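Local coordinates for protein (adenylosuccinate lyase) (Thermotoga maritima, PDB 1C3C) that catalyses the fumarate-releasing cleavage of adenylosuccinate to AMP and probably also of the succinyl-carboxamide intermediate earlier in de novo purine biosynthesis, at residues 31-35 against 36-40; 124-127 against 128-131; 325-328 against 329-333. One frame throughout, in Å; residues are numbered along the deposited sequence.

Contact 1. Residues 31-35 against 36-40; sequences RAYEE and LGMIP
A Schellman motif ends helix 15-35, bringing Gly-37 and Met-38 back onto Tyr-33 and Glu-34 of the last turn. Met-38 N donates to Tyr-33 O at 2.9 Å in a nearly straight bond (169°), while Gly-37 N reaches Glu-34 O at 2.9 Å from above the carbonyl plane. Gly-37 has a positive phi of 72°, a conformation that costs most residues with a beta carbon some energy, so glycine suits this place. A water donates to both Glu-34 O and Ile-39 O, tying the reversed chain to the helix end. Branched and apolar, Ile-39 suits its buried place: CG1 lies 3.8 Å from Glu-34 CB and 3.9 Å from Tyr-33 CB. With CG anti to the backbone N (chi1 -171°), the extended Glu-34 chain passes Pro-40 O, 3.7 Å from its CG, and the carboxylate binds Gly-42 N and Thr-44 OG1. An alanine here is likely to leave those two donors without their carboxylate, and the loop and the start of helix 43-50 less firmly tied. The Tyr-33 ring, its OH bonded to Tyr-89 O, meets Met-38 at the edge: CD2 lies 3.8 Å from Met-38 CB, and SD is 5.2 Å from the ring centroid, a Met-aromatic contact. This apolar pairing across the turn, between the residue four before the glycine and the one after it, is characteristic of Schellman motifs.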
loop_
_atom_site.group_PDB
_atom_site.type_symbol
_atom_site.label_atom_id
_atom_site.label_comp_id
_atom_site.label_asym_id
_atom_site.label_seq_id
_atom_site.Cartn_x
_atom_site.Cartn_y
_atom_site.Cartn_z
ATOM N N ARG A 31 9.669 -39.324 15.103
ATOM C CA ARG A 31 8.628 -40.127 15.728
ATOM C C ARG A 31 7.791 -40.849 14.673
ATOM O O ARG A 31 7.480 -42.047 14.818
ATOM C CB ARG A 31 7.740 -39.290 16.654
ATOM C CG ARG A 31 6.657 -40.116 17.327
ATOM C CD ARG A 31 5.855 -39.226 18.302
ATOM N NE ARG A 31 4.667 -39.975 18.725
ATOM C CZ ARG A 31 3.649 -39.422 19.374
ATOM N NH1 ARG A 31 3.683 -38.141 19.720
ATOM N NH2 ARG A 31 2.583 -40.162 19.694
ATOM N N ALA A 32 7.410 -40.150 13.615
ATOM C CA ALA A 32 6.601 -40.764 12.553
ATOM C C ALA A 32 7.339 -41.842 11.800
ATOM O O ALA A 32 6.806 -42.935 11.564
ATOM C CB ALA A 32 6.204 -39.682 11.511
ATOM N N TYR A 33 8.611 -41.594 11.437
ATOM C CA TYR A 33 9.368 -42.688 10.798
ATOM C C TYR A 33 9.436 -43.901 11.743
ATOM O O TYR A 33 9.306 -45.050 11.337
ATOM C CB TYR A 33 10.786 -42.205 10.524
ATOM C CG TYR A 33 11.088 -41.491 9.211
ATOM C CD1 TYR A 33 11.603 -40.198 9.204
ATOM C CD2 TYR A 33 10.944 -42.121 7.988
ATOM C CE1 TYR A 33 11.934 -39.556 8.035
ATOM C CE2 TYR A 33 11.310 -41.509 6.772
ATOM C CZ TYR A 33 11.779 -40.221 6.824
ATOM O OH TYR A 33 12.170 -39.594 5.659
ATOM N N GLU A 34 9.685 -43.658 13.017
ATOM C CA GLU A 34 9.796 -44.743 14.000
ATOM C C GLU A 34 8.489 -45.498 14.156
ATOM O O GLU A 34 8.495 -46.768 14.155
ATOM C CB GLU A 34 10.259 -44.117 15.334
ATOM C CG GLU A 34 10.617 -45.167 16.395
ATOM C CD GLU A 34 11.286 -44.527 17.594
ATOM O OE1 GLU A 34 11.911 -43.454 17.478
ATOM O OE2 GLU A 34 11.188 -45.092 18.706
ATOM N N GLU A 35 7.353 -44.827 14.213
ATOM C CA GLU A 35 6.063 -45.476 14.376
ATOM C C GLU A 35 5.680 -46.266 13.148
ATOM O O GLU A 35 4.959 -47.287 13.243
ATOM C CB GLU A 35 4.965 -44.460 14.774
ATOM C CG GLU A 35 5.310 -43.959 16.190
ATOM C CD GLU A 35 4.223 -43.226 16.946
ATOM O OE1 GLU A 35 4.437 -42.843 18.123
ATOM O OE2 GLU A 35 3.156 -43.041 16.307
ATOM N N LEU A 36 6.210 -45.886 11.993
ATOM C CA LEU A 36 5.995 -46.639 10.760
ATOM C C LEU A 36 7.032 -47.739 10.566
ATOM O O LEU A 36 7.138 -48.399 9.525
ATOM C CB LEU A 36 6.084 -45.659 9.591
ATOM C CG LEU A 36 4.843 -45.035 8.979
ATOM C CD1 LEU A 36 3.478 -45.522 9.390
ATOM C CD2 LEU A 36 4.944 -43.522 8.913
ATOM N N GLY A 37 7.936 -47.955 11.515
ATOM C CA GLY A 37 8.980 -48.958 11.421
ATOM C C GLY A 37 10.076 -48.643 10.442
ATOM O O GLY A 37 10.800 -49.605 10.079
ATOM N N MET A 38 10.357 -47.413 10.086
ATOM C CA MET A 38 11.303 -47.087 9.047
ATOM C C MET A 38 12.670 -46.771 9.645
ATOM O O MET A 38 13.656 -46.596 8.949
ATOM C CB MET A 38 10.853 -45.901 8.186
ATOM C CG MET A 38 9.346 -45.898 7.909
ATOM S SD MET A 38 8.890 -45.070 6.384
ATOM C CE MET A 38 7.308 -45.632 5.841
ATOM N N ILE A 39 12.674 -46.462 10.959
ATOM C CA ILE A 39 13.907 -46.259 11.710
ATOM C C ILE A 39 13.715 -47.061 12.998
ATOM O O ILE A 39 12.613 -47.364 13.454
ATOM C CB ILE A 39 14.272 -44.785 12.037
ATOM C CG1 ILE A 39 13.229 -44.121 12.943
ATOM C CG2 ILE A 39 14.438 -43.970 10.740
ATOM C CD1 ILE A 39 13.652 -42.712 13.403
ATOM N N PRO A 40 14.816 -47.384 13.647
ATOM C CA PRO A 40 14.816 -48.321 14.769
ATOM C C PRO A 40 14.083 -47.764 15.978
ATOM O O PRO A 40 14.070 -46.561 16.238
ATOM C CB PRO A 40 16.298 -48.527 15.043
ATOM C CG PRO A 40 17.035 -48.062 13.841
ATOM C CD PRO A 40 16.174 -46.987 13.228
HETATM O O HOH W 1 10.591 -48.876 14.354
#

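Contact 2. Residues 124-127 against 128-131; sequences WEVA and NRYK
Trp-124 and Asn-128 meet one turn apart near the C-terminal end of helix 93-129, a long helix of the central bundle that marks the fumarase/aspartase superfamily. Two hydrogen bonds converge on Trp-124 O from opposite faces of the carbonyl plane: the helical bond from Asn-128 N and an almost straight one (174°) from Asn-128 ND2, each 2.9 Å long. Asparagine suits the site because its short amide can turn back on its own helix. The same ND2 sits 3.1 Å above the indole plane of Trp-124, over the centre of the ring system, with the amide plane turned 63° from it; with one hydrogen given to Trp-124 O, the polarised amide nitrogen rests against the electron-rich face. Elsewhere the indole meets Tyr-157 and Leu-154 of helix 149-173.

A salt bridge also spans one turn. Glu-125 and Arg-129 run side by side, pointing the same way on the exposed flank, and OE1 accepts from NH1 at 2.9 Å, bent to 133° and met from above the carboxylate plane. Arg-129 bends at its third torsion to bring NH1 there.

Apolar contact takes over at the helix end, where Tyr-130 leaves helical geometry although its N still bonds Val-126 O at 3.2 Å. Val-126 CG1 lies 3.9 Å from Tyr-130 CD1 at the edge of the ring, while Arg-129 CG stands 3.7 Å above one ring face, offset toward the rim.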
loop_
_atom_site.group_PDB
_atom_site.type_symbol
_atom_site.label_atom_id
_atom_site.label_comp_id
_atom_site.label_asym_id
_atom_site.label_seq_id
_atom_site.Cartn_x
_atom_site.Cartn_y
_atom_site.Cartn_z
ATOM N N TRP A 124 -18.690 -5.769 25.998
ATOM C CA TRP A 124 -20.074 -6.082 26.374
ATOM C C TRP A 124 -20.414 -5.466 27.729
ATOM O O TRP A 124 -21.529 -4.906 27.896
ATOM C CB TRP A 124 -20.224 -7.593 26.461
ATOM C CG TRP A 124 -21.602 -8.080 26.830
ATOM C CD1 TRP A 124 -21.944 -8.705 28.002
ATOM C CD2 TRP A 124 -22.803 -7.989 26.063
ATOM N NE1 TRP A 124 -23.297 -9.017 28.000
ATOM C CE2 TRP A 124 -23.838 -8.582 26.802
ATOM C CE3 TRP A 124 -23.099 -7.437 24.808
ATOM C CZ2 TRP A 124 -25.150 -8.639 26.332
ATOM C CZ3 TRP A 124 -24.394 -7.497 24.330
ATOM C CH2 TRP A 124 -25.434 -8.081 25.098
ATOM N N GLU A 125 -19.508 -5.594 28.705
ATOM C CA GLU A 125 -19.729 -5.002 30.039
ATOM C C GLU A 125 -19.962 -3.492 29.932
ATOM O O GLU A 125 -20.876 -2.965 30.559
ATOM C CB GLU A 125 -18.535 -5.284 30.964
ATOM C CG GLU A 125 -18.681 -4.920 32.423
ATOM C CD GLU A 125 -17.409 -5.068 33.248
ATOM O OE1 GLU A 125 -17.371 -4.664 34.447
ATOM O OE2 GLU A 125 -16.379 -5.574 32.717
ATOM N N VAL A 126 -19.124 -2.787 29.165
ATOM C CA VAL A 126 -19.224 -1.330 29.097
ATOM C C VAL A 126 -20.457 -0.954 28.307
ATOM O O VAL A 126 -21.196 -0.049 28.722
ATOM C CB VAL A 126 -17.937 -0.721 28.491
ATOM C CG1 VAL A 126 -18.101 0.773 28.125
ATOM C CG2 VAL A 126 -16.768 -0.895 29.467
ATOM N N ALA A 127 -20.776 -1.666 27.220
ATOM C CA ALA A 127 -22.000 -1.301 26.476
ATOM C C ALA A 127 -23.215 -1.470 27.399
ATOM O O ALA A 127 -24.098 -0.596 27.356
ATOM C CB ALA A 127 -22.202 -2.166 25.242
ATOM N N ASN A 128 -23.263 -2.572 28.166
ATOM C CA ASN A 128 -24.445 -2.683 29.064
ATOM C C ASN A 128 -24.467 -1.652 30.168
ATOM O O ASN A 128 -25.563 -1.199 30.620
ATOM C CB ASN A 128 -24.496 -4.115 29.627
ATOM C CG ASN A 128 -25.127 -4.999 28.570
ATOM O OD1 ASN A 128 -26.343 -5.183 28.505
ATOM N ND2 ASN A 128 -24.307 -5.564 27.699
ATOM N N ARG A 129 -23.301 -1.326 30.730
ATOM C CA ARG A 129 -23.224 -0.289 31.762
ATOM C C ARG A 129 -23.894 0.993 31.288
ATOM O O ARG A 129 -24.500 1.690 32.156
ATOM C CB ARG A 129 -21.755 -0.054 32.167
ATOM C CG ARG A 129 -21.616 1.012 33.273
ATOM C CD ARG A 129 -20.194 1.069 33.782
ATOM N NE ARG A 129 -19.841 -0.238 34.365
ATOM C CZ ARG A 129 -18.698 -0.870 34.120
ATOM N NH1 ARG A 129 -18.575 -2.058 34.710
ATOM N NH2 ARG A 129 -17.769 -0.373 33.300
ATOM N N TYR A 130 -23.659 1.434 30.041
ATOM C CA TYR A 130 -24.222 2.691 29.545
ATOM C C TYR A 130 -25.347 2.458 28.562
ATOM O O TYR A 130 -25.644 3.281 27.663
ATOM C CB TYR A 130 -23.064 3.499 28.842
ATOM C CG TYR A 130 -21.962 3.750 29.876
ATOM C CD1 TYR A 130 -20.778 3.033 29.827
ATOM C CD2 TYR A 130 -22.175 4.636 30.930
ATOM C CE1 TYR A 130 -19.788 3.215 30.791
ATOM C CE2 TYR A 130 -21.192 4.824 31.900
ATOM C CZ TYR A 130 -20.014 4.110 31.811
ATOM O OH TYR A 130 -19.024 4.280 32.774
ATOM N N LYS A 131 -26.081 1.352 28.738
ATOM C CA LYS A 131 -27.078 0.934 27.750
ATOM C C LYS A 131 -28.109 2.015 27.430
ATOM O O LYS A 131 -28.484 2.162 26.248
ATOM C CB LYS A 131 -27.828 -0.269 28.366
ATOM C CG LYS A 131 -28.864 -0.785 27.355
ATOM C CD LYS A 131 -29.338 -2.057 28.083
ATOM C CE LYS A 131 -30.279 -2.899 27.302
ATOM N NZ LYS A 131 -30.314 -4.335 27.773
#

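Contact 3. Residues 325-328 against 329-333; sequences TATN and VVRNM
The guanidinium of Arg-331 is approached obliquely by the methyl of Thr-327, with CG2 3.9 Å from NH2; the two side chains run alongside each other and point the same way. Two further flat groups, the amides of Asn-328 and Asn-332, cross one turn apart with planes 58° apart, so they do not stack. The orientation of the Asn-328 amide is uncertain, and its polar pairing with Asn-332 stays doubtful; both side chains rest on Pro-253. Thr-327 keeps its methyl anti to the backbone N, which brings OG1 round beside that N (chi1 -60°) and lets it bond Ile-323 O one turn back. Threonine therefore suits a buried helical position, its hydroxyl satisfied by its own helix and its methyl left for Arg-331 and for Val-122 of helix 93-129.

This is the C-terminal end of helix 303-332, part of the superfamily's central helical bundle. Regular i to i+4 bonds run to its end, including Arg-331 N to Thr-327 O at 2.9 Å and Asn-332 N to Asn-328 O at 3.0 Å. Valine methyls lie close to carbonyls of the preceding turn, Val-329 CG2 3.3 Å from Thr-325 O and Val-330 CG2 3.4 Å from Ala-326 O. On the buried side, small or beta-branched residues let other helices come near: helix 271-285 packs on Thr-325 and Val-329, whereas Ala-326 fits against Phe-119 of helix 93-129 and Ile-232 of helix 216-242. Met-333, where helical geometry is lost, sets its side chain on Ile-239.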
loop_
_atom_site.group_PDB
_atom_site.type_symbol
_atom_site.label_atom_id
_atom_site.label_comp_id
_atom_site.label_asym_id
_atom_site.label_seq_id
_atom_site.Cartn_x
_atom_site.Cartn_y
_atom_site.Cartn_z
ATOM N N THR A 325 -3.899 -3.173 24.989
ATOM C CA THR A 325 -3.939 -1.753 25.327
ATOM C C THR A 325 -5.340 -1.182 25.164
ATOM O O THR A 325 -5.846 -0.497 26.063
ATOM C CB THR A 325 -2.954 -0.982 24.428
ATOM O OG1 THR A 325 -1.621 -1.455 24.718
ATOM C CG2 THR A 325 -2.960 0.519 24.732
ATOM N N ALA A 326 -6.006 -1.487 24.024
ATOM C CA ALA A 326 -7.378 -1.037 23.831
ATOM C C ALA A 326 -8.297 -1.591 24.916
ATOM O O ALA A 326 -9.254 -0.913 25.314
ATOM C CB ALA A 326 -7.952 -1.454 22.449
ATOM N N THR A 327 -8.062 -2.847 25.303
ATOM C CA THR A 327 -8.908 -3.427 26.359
ATOM C C THR A 327 -8.790 -2.575 27.633
ATOM O O THR A 327 -9.790 -2.269 28.293
ATOM C CB THR A 327 -8.461 -4.869 26.637
ATOM O OG1 THR A 327 -8.576 -5.677 25.446
ATOM C CG2 THR A 327 -9.338 -5.524 27.706
ATOM N N ASN A 328 -7.564 -2.220 28.019
ATOM C CA ASN A 328 -7.400 -1.399 29.247
ATOM C C ASN A 328 -7.998 -0.014 29.042
ATOM O O ASN A 328 -8.612 0.516 29.975
ATOM C CB ASN A 328 -5.913 -1.269 29.624
ATOM C CG ASN A 328 -5.793 -0.414 30.886
ATOM O OD1 ASN A 328 -5.382 0.757 30.948
ATOM N ND2 ASN A 328 -6.279 -1.010 31.971
ATOM N N VAL A 329 -7.823 0.600 27.863
ATOM C CA VAL A 329 -8.489 1.889 27.629
ATOM C C VAL A 329 -9.996 1.797 27.879
ATOM O O VAL A 329 -10.570 2.608 28.635
ATOM C CB VAL A 329 -8.196 2.371 26.187
ATOM C CG1 VAL A 329 -9.036 3.601 25.795
ATOM C CG2 VAL A 329 -6.702 2.714 26.140
ATOM N N VAL A 330 -10.680 0.826 27.274
ATOM C CA VAL A 330 -12.149 0.805 27.328
ATOM C C VAL A 330 -12.581 0.378 28.742
ATOM O O VAL A 330 -13.536 0.926 29.299
ATOM C CB VAL A 330 -12.718 -0.183 26.294
ATOM C CG1 VAL A 330 -14.243 -0.330 26.474
ATOM C CG2 VAL A 330 -12.427 0.337 24.890
ATOM N N ARG A 331 -11.842 -0.550 29.336
ATOM C CA ARG A 331 -12.129 -0.972 30.703
ATOM C C ARG A 331 -12.092 0.195 31.693
ATOM O O ARG A 331 -12.962 0.252 32.593
ATOM C CB ARG A 331 -11.131 -2.049 31.178
ATOM C CG ARG A 331 -11.651 -2.695 32.495
ATOM C CD ARG A 331 -10.528 -3.515 33.080
ATOM N NE ARG A 331 -9.941 -4.581 32.274
ATOM C CZ ARG A 331 -10.425 -5.804 32.118
ATOM N NH1 ARG A 331 -11.581 -6.149 32.696
ATOM N NH2 ARG A 331 -9.810 -6.744 31.403
ATOM N N ASN A 332 -11.087 1.056 31.598
ATOM C CA ASN A 332 -10.821 2.042 32.655
ATOM C C ASN A 332 -11.074 3.473 32.225
ATOM O O ASN A 332 -10.879 4.405 33.037
ATOM C CB ASN A 332 -9.352 1.889 33.115
ATOM C CG ASN A 332 -9.191 0.543 33.834
ATOM O OD1 ASN A 332 -9.980 0.214 34.720
ATOM N ND2 ASN A 332 -8.218 -0.253 33.417
ATOM N N MET A 333 -11.553 3.691 31.007
ATOM C CA MET A 333 -11.816 5.079 30.602
ATOM C C MET A 333 -12.915 5.674 31.505
ATOM O O MET A 333 -13.863 4.999 31.943
ATOM C CB MET A 333 -12.224 5.187 29.131
ATOM C CG MET A 333 -13.509 4.525 28.713
ATOM S SD MET A 333 -13.852 4.562 26.870
ATOM C CE MET A 333 -15.402 3.635 26.951
#

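How the contacts relate
Contacts 2 and 3 are neighbours in the central helical bundle, their centres 13 Å apart although some two hundred residues separate them in sequence. They touch directly: Val-126 CG2 lies 3.7 Å from Val-330 O, and Val-126 CG1 is 4.1 Å from Met-333 CE, so the ends of helices 93-129 and 303-332 pack together. Contact 1 stands far off, its centre 56 Å from that of contact 2 and 51 Å from that of contact 3, with nearest atoms about 39 and 35 Å apart. In this superfamily active sites form between subunits of the tetramer; none of the three contacts touches another chain, and all three are helix ends.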